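Long-range contact in putative dehydratase (Mesorhizobium loti, PDB 2POZ), which is of unknown function but belongs to the mandelate racemase/muconate lactonizing enzyme family and is probably a lyase, perhaps a dehydratase: residues F269-I281 / I293-H307. Residues are numbered along the deposited sequence; the frame is centred on the assembly and turned at random.
Sequences FELQACGIIQPDI and ICAMAEAYNMRVAPH
Phe269 packs on Met296 and Ala297 of helix 287-298 and on Tyr300. Its CB sits over the Tyr300 ring, a CH-pi contact of 3.5 Å to the centroid. The two rings are nearly parallel but slid apart. With CG anti to the carbonyl carbon (chi1 -63°), the Phe269 ring extends off the Tyr300 face onto the helix. There CE1 meets Met296 CB at 3.4 Å, and CE2 packs on Ala297 CB. The selenomethionines Met296 and Met302 set their selenium atoms at the ring edge, as Met-aromatic contacts. An alanine in place of Phe269 would probably leave a gap between Met296, Ala297 and Met302. Ile277 continues this packed layer. Its CD1 lies 3.7 Å from both Ile293 CG2 and Ala297 CB, and its CG2 touches Met302 SE.

Strand 276-277, helix 287-298 and strand 303-304 form a beta-alpha-beta unit of the TIM-barrel-like domain of the enolase superfamily. The parallel strands are joined by Arg303 N to Gly275 O, Ile277 N to Arg303 O and Ala305 N to Ile277 O.

The face carrying Ile276 and Arg303 has fewer close contacts, and Arg303 is partly exposed. It runs extended beside Ile276, with NE 3.7 Å from Ile276 CG1. Its guanidinium forms salt bridges with Asp213 and Glu214 of a second subunit. Farther along, a water links the buried Gln278 NE2 and Ala305 O. Beyond the strands, His307 N bonds to Pro279 O. His307 ND1 donates to Asp280 OD2 (3.1 Å) in a bent bond, from the anti side and out of the carboxylate plane, while Asp280 OD1 accepts from Gly282 N.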
loop_
_atom_site.group_PDB
_atom_site.type_symbol
_atom_site.label_atom_id
_atom_site.label_comp_id
_atom_site.label_asym_id
_atom_site.label_seq_id
_atom_site.Cartn_x
_atom_site.Cartn_y
_atom_site.Cartn_z
ATOM N N PHE A 269 9.042 6.305 13.117
ATOM C CA PHE A 269 9.654 5.015 12.837
ATOM C C PHE A 269 9.054 4.342 11.614
ATOM O O PHE A 269 9.776 3.897 10.722
ATOM C CB PHE A 269 9.515 4.098 14.054
ATOM C CG PHE A 269 10.237 4.600 15.269
ATOM C CD1 PHE A 269 9.797 4.264 16.544
ATOM C CD2 PHE A 269 11.364 5.405 15.138
ATOM C CE1 PHE A 269 10.470 4.729 17.673
ATOM C CE2 PHE A 269 12.042 5.870 16.262
ATOM C CZ PHE A 269 11.594 5.530 17.531
ATOM N N GLU A 270 7.730 4.289 11.569
ATOM C CA GLU A 270 7.043 3.644 10.464
ATOM C C GLU A 270 7.270 4.295 9.106
ATOM O O GLU A 270 7.003 3.683 8.080
ATOM C CB GLU A 270 5.549 3.548 10.764
ATOM C CG GLU A 270 5.260 2.747 12.031
ATOM C CD GLU A 270 3.805 2.325 12.150
ATOM O OE1 GLU A 270 2.916 3.150 11.852
ATOM O OE2 GLU A 270 3.557 1.164 12.556
ATOM N N LEU A 271 7.761 5.529 9.093
ATOM C CA LEU A 271 8.030 6.205 7.829
ATOM C C LEU A 271 9.349 5.718 7.249
ATOM O O LEU A 271 9.531 5.698 6.032
ATOM C CB LEU A 271 8.128 7.718 8.024
ATOM C CG LEU A 271 6.909 8.477 8.539
ATOM C CD1 LEU A 271 7.301 9.934 8.762
ATOM C CD2 LEU A 271 5.767 8.362 7.546
ATOM N N GLN A 272 10.266 5.333 8.131
ATOM C CA GLN A 272 11.588 4.889 7.713
ATOM C C GLN A 272 12.158 5.904 6.730
ATOM O O GLN A 272 12.652 5.554 5.658
ATOM C CB GLN A 272 11.516 3.507 7.076
ATOM C CG GLN A 272 12.085 2.429 7.974
ATOM C CD GLN A 272 11.765 1.032 7.494
ATOM O OE1 GLN A 272 12.290 0.056 8.025
ATOM N NE2 GLN A 272 10.894 0.926 6.489
ATOM N N ALA A 273 12.076 7.170 7.118
ATOM C CA ALA A 273 12.569 8.264 6.302
ATOM C C ALA A 273 13.743 8.955 6.992
ATOM O O ALA A 273 14.542 9.627 6.341
ATOM C CB ALA A 273 11.449 9.263 6.051
ATOM N N CYS A 274 13.843 8.773 8.307
ATOM C CA CYS A 274 14.897 9.386 9.118
ATOM C C CYS A 274 15.962 8.383 9.527
ATOM O O CYS A 274 15.685 7.197 9.686
ATOM C CB CYS A 274 14.290 9.993 10.397
ATOM S SG CYS A 274 13.008 11.224 10.075
ATOM N N GLY A 275 17.179 8.874 9.715
ATOM C CA GLY A 275 18.262 8.014 10.146
ATOM C C GLY A 275 18.662 8.394 11.562
ATOM O O GLY A 275 19.427 7.683 12.221
ATOM N N ILE A 276 18.119 9.510 12.041
ATOM C CA ILE A 276 18.439 10.016 13.374
ATOM C C ILE A 276 17.228 10.649 14.057
ATOM O O ILE A 276 16.476 11.389 13.425
ATOM C CB ILE A 276 19.541 11.105 13.282
ATOM C CG1 ILE A 276 20.774 10.546 12.577
ATOM C CG2 ILE A 276 19.915 11.611 14.672
ATOM C CD1 ILE A 276 21.683 11.612 12.025
ATOM N N ILE A 277 17.027 10.350 15.336
ATOM C CA ILE A 277 15.930 10.975 16.065
ATOM C C ILE A 277 16.564 11.833 17.151
ATOM O O ILE A 277 17.632 11.506 17.663
ATOM C CB ILE A 277 14.943 9.960 16.702
ATOM C CG1 ILE A 277 15.659 9.052 17.696
ATOM C CG2 ILE A 277 14.256 9.156 15.599
ATOM C CD1 ILE A 277 14.697 8.264 18.566
ATOM N N GLN A 278 15.895 12.925 17.500
ATOM C CA GLN A 278 16.418 13.865 18.482
ATOM C C GLN A 278 15.447 14.183 19.605
ATOM O O GLN A 278 15.082 15.343 19.810
ATOM C CB GLN A 278 16.792 15.161 17.765
ATOM C CG GLN A 278 17.719 14.954 16.583
ATOM C CD GLN A 278 17.779 16.169 15.680
ATOM O OE1 GLN A 278 16.807 16.491 14.990
ATOM N NE2 GLN A 278 18.919 16.857 15.684
ATOM N N PRO A 279 15.004 13.160 20.349
ATOM C CA PRO A 279 14.070 13.435 21.441
ATOM C C PRO A 279 14.730 14.273 22.530
ATOM O O PRO A 279 15.947 14.234 22.704
ATOM C CB PRO A 279 13.712 12.042 21.944
ATOM C CG PRO A 279 14.997 11.286 21.749
ATOM C CD PRO A 279 15.425 11.748 20.352
ATOM N N ASP A 280 13.917 15.030 23.255
ATOM C CA ASP A 280 14.402 15.861 24.355
ATOM C C ASP A 280 13.836 15.212 25.619
ATOM O O ASP A 280 12.619 15.064 25.729
ATOM C CB ASP A 280 13.860 17.282 24.210
ATOM C CG ASP A 280 14.403 18.230 25.273
ATOM O OD1 ASP A 280 14.534 17.819 26.450
ATOM O OD2 ASP A 280 14.691 19.395 24.926
ATOM N N ILE A 281 14.687 14.825 26.569
ATOM C CA ILE A 281 14.156 14.173 27.774
ATOM C C ILE A 281 13.197 15.073 28.544
ATOM O O ILE A 281 12.403 14.589 29.349
ATOM C CB ILE A 281 15.262 13.690 28.751
ATOM C CG1 ILE A 281 16.046 14.878 29.309
ATOM C CG2 ILE A 281 16.178 12.688 28.058
ATOM C CD1 ILE A 281 16.955 14.490 30.474
ATOM N N ILE A 293 12.009 5.049 23.890
ATOM C CA ILE A 293 11.975 5.569 22.532
ATOM C C ILE A 293 13.269 5.180 21.799
ATOM O O ILE A 293 13.227 4.750 20.655
ATOM C CB ILE A 293 11.815 7.109 22.537
ATOM C CG1 ILE A 293 10.403 7.474 22.999
ATOM C CG2 ILE A 293 12.104 7.691 21.143
ATOM C CD1 ILE A 293 10.182 8.952 23.195
ATOM N N CYS A 294 14.411 5.320 22.468
ATOM C CA CYS A 294 15.692 4.978 21.856
ATOM C C CYS A 294 15.776 3.477 21.560
ATOM O O CYS A 294 16.329 3.071 20.541
ATOM C CB CYS A 294 16.854 5.388 22.771
ATOM S SG CYS A 294 17.004 7.183 23.029
ATOM N N ALA A 295 15.238 2.657 22.459
ATOM C CA ALA A 295 15.261 1.210 22.261
ATOM C C ALA A 295 14.442 0.859 21.015
ATOM O O ALA A 295 14.840 0.008 20.221
ATOM C CB ALA A 295 14.696 0.499 23.496
HETATM N N MSE A 296 13.301 1.520 20.847
HETATM C CA MSE A 296 12.454 1.301 19.680
HETATM C C MSE A 296 13.185 1.742 18.419
HETATM O O MSE A 296 13.123 1.083 17.377
HETATM C CB MSE A 296 11.160 2.109 19.783
HETATM C CG MSE A 296 10.104 1.546 20.706
HETATM SE SE MSE A 296 8.468 2.610 20.571
HETATM C CE MSE A 296 7.956 2.170 18.766
ATOM N N ALA A 297 13.875 2.870 18.521
ATOM C CA ALA A 297 14.609 3.417 17.387
ATOM C C ALA A 297 15.613 2.413 16.846
ATOM O O ALA A 297 15.822 2.332 15.633
ATOM C CB ALA A 297 15.312 4.695 17.793
ATOM N N GLU A 298 16.231 1.651 17.747
ATOM C CA GLU A 298 17.207 0.643 17.353
ATOM C C GLU A 298 16.590 -0.430 16.466
ATOM O O GLU A 298 17.272 -1.022 15.628
ATOM C CB GLU A 298 17.835 -0.012 18.590
ATOM C CG GLU A 298 19.210 0.514 18.914
ATOM C CD GLU A 298 19.871 -0.208 20.077
ATOM O OE1 GLU A 298 21.121 -0.279 20.088
ATOM O OE2 GLU A 298 19.156 -0.687 20.979
ATOM N N ALA A 299 15.300 -0.685 16.647
ATOM C CA ALA A 299 14.616 -1.690 15.839
ATOM C C ALA A 299 14.391 -1.156 14.428
ATOM O O ALA A 299 13.930 -1.881 13.541
ATOM C CB ALA A 299 13.294 -2.058 16.478
ATOM N N TYR A 300 14.718 0.117 14.221
ATOM C CA TYR A 300 14.551 0.733 12.913
ATOM C C TYR A 300 15.864 1.215 12.321
ATOM O O TYR A 300 15.879 2.058 11.426
ATOM C CB TYR A 300 13.544 1.886 12.983
ATOM C CG TYR A 300 12.122 1.400 13.149
ATOM C CD1 TYR A 300 11.608 1.086 14.407
ATOM C CD2 TYR A 300 11.309 1.202 12.036
ATOM C CE1 TYR A 300 10.316 0.583 14.549
ATOM C CE2 TYR A 300 10.025 0.700 12.165
ATOM C CZ TYR A 300 9.531 0.391 13.423
ATOM O OH TYR A 300 8.253 -0.115 13.535
ATOM N N ASN A 301 16.964 0.670 12.832
ATOM C CA ASN A 301 18.290 0.996 12.335
ATOM C C ASN A 301 18.626 2.488 12.460
ATOM O O ASN A 301 19.340 3.053 11.625
ATOM C CB ASN A 301 18.390 0.545 10.871
ATOM C CG ASN A 301 19.745 -0.021 10.530
ATOM O OD1 ASN A 301 20.298 -0.815 11.287
ATOM N ND2 ASN A 301 20.285 0.374 9.378
HETATM N N MSE A 302 18.123 3.111 13.520
HETATM C CA MSE A 302 18.354 4.532 13.760
HETATM C C MSE A 302 19.265 4.821 14.944
HETATM O O MSE A 302 19.359 4.024 15.872
HETATM C CB MSE A 302 17.024 5.228 14.011
HETATM C CG MSE A 302 16.367 5.796 12.789
HETATM SE SE MSE A 302 14.548 6.269 13.213
HETATM C CE MSE A 302 13.703 5.652 11.564
ATOM N N ARG A 303 19.933 5.972 14.908
ATOM C CA ARG A 303 20.794 6.375 16.017
ATOM C C ARG A 303 20.167 7.594 16.695
ATOM O O ARG A 303 19.195 8.163 16.188
ATOM C CB ARG A 303 22.215 6.666 15.534
ATOM C CG ARG A 303 22.286 7.494 14.284
ATOM C CD ARG A 303 23.733 7.671 13.840
ATOM N NE ARG A 303 23.789 8.331 12.543
ATOM C CZ ARG A 303 24.855 8.967 12.068
ATOM N NH1 ARG A 303 25.969 9.035 12.780
ATOM N NH2 ARG A 303 24.796 9.542 10.879
ATOM N N VAL A 304 20.717 8.001 17.833
ATOM C CA VAL A 304 20.125 9.095 18.595
ATOM C C VAL A 304 21.037 10.271 18.951
ATOM O O VAL A 304 22.137 10.088 19.465
ATOM C CB VAL A 304 19.513 8.529 19.908
ATOM C CG1 VAL A 304 18.711 9.592 20.629
ATOM C CG2 VAL A 304 18.630 7.318 19.586
ATOM N N ALA A 305 20.555 11.476 18.664
ATOM C CA ALA A 305 21.260 12.716 18.988
ATOM C C ALA A 305 20.262 13.516 19.833
ATOM O O ALA A 305 19.554 14.387 19.318
ATOM C CB ALA A 305 21.603 13.469 17.725
ATOM N N PRO A 306 20.207 13.233 21.148
ATOM C CA PRO A 306 19.286 13.910 22.065
ATOM C C PRO A 306 19.347 15.421 21.984
ATOM O O PRO A 306 20.421 16.013 21.972
ATOM C CB PRO A 306 19.714 13.402 23.438
ATOM C CG PRO A 306 20.345 12.067 23.135
ATOM C CD PRO A 306 21.145 12.383 21.899
ATOM N N HIS A 307 18.178 16.045 21.910
ATOM C CA HIS A 307 18.137 17.492 21.872
ATOM C C HIS A 307 18.113 17.980 23.312
ATOM O O HIS A 307 17.390 17.436 24.157
ATOM C CB HIS A 307 16.888 17.988 21.145
ATOM C CG HIS A 307 16.711 19.470 21.221
ATOM N ND1 HIS A 307 15.823 20.069 22.088
ATOM C CD2 HIS A 307 17.348 20.477 20.578
ATOM C CE1 HIS A 307 15.919 21.381 21.974
ATOM N NE2 HIS A 307 16.837 21.655 21.066
HETATM O O HOH W 1 20.251 16.742 18.200
#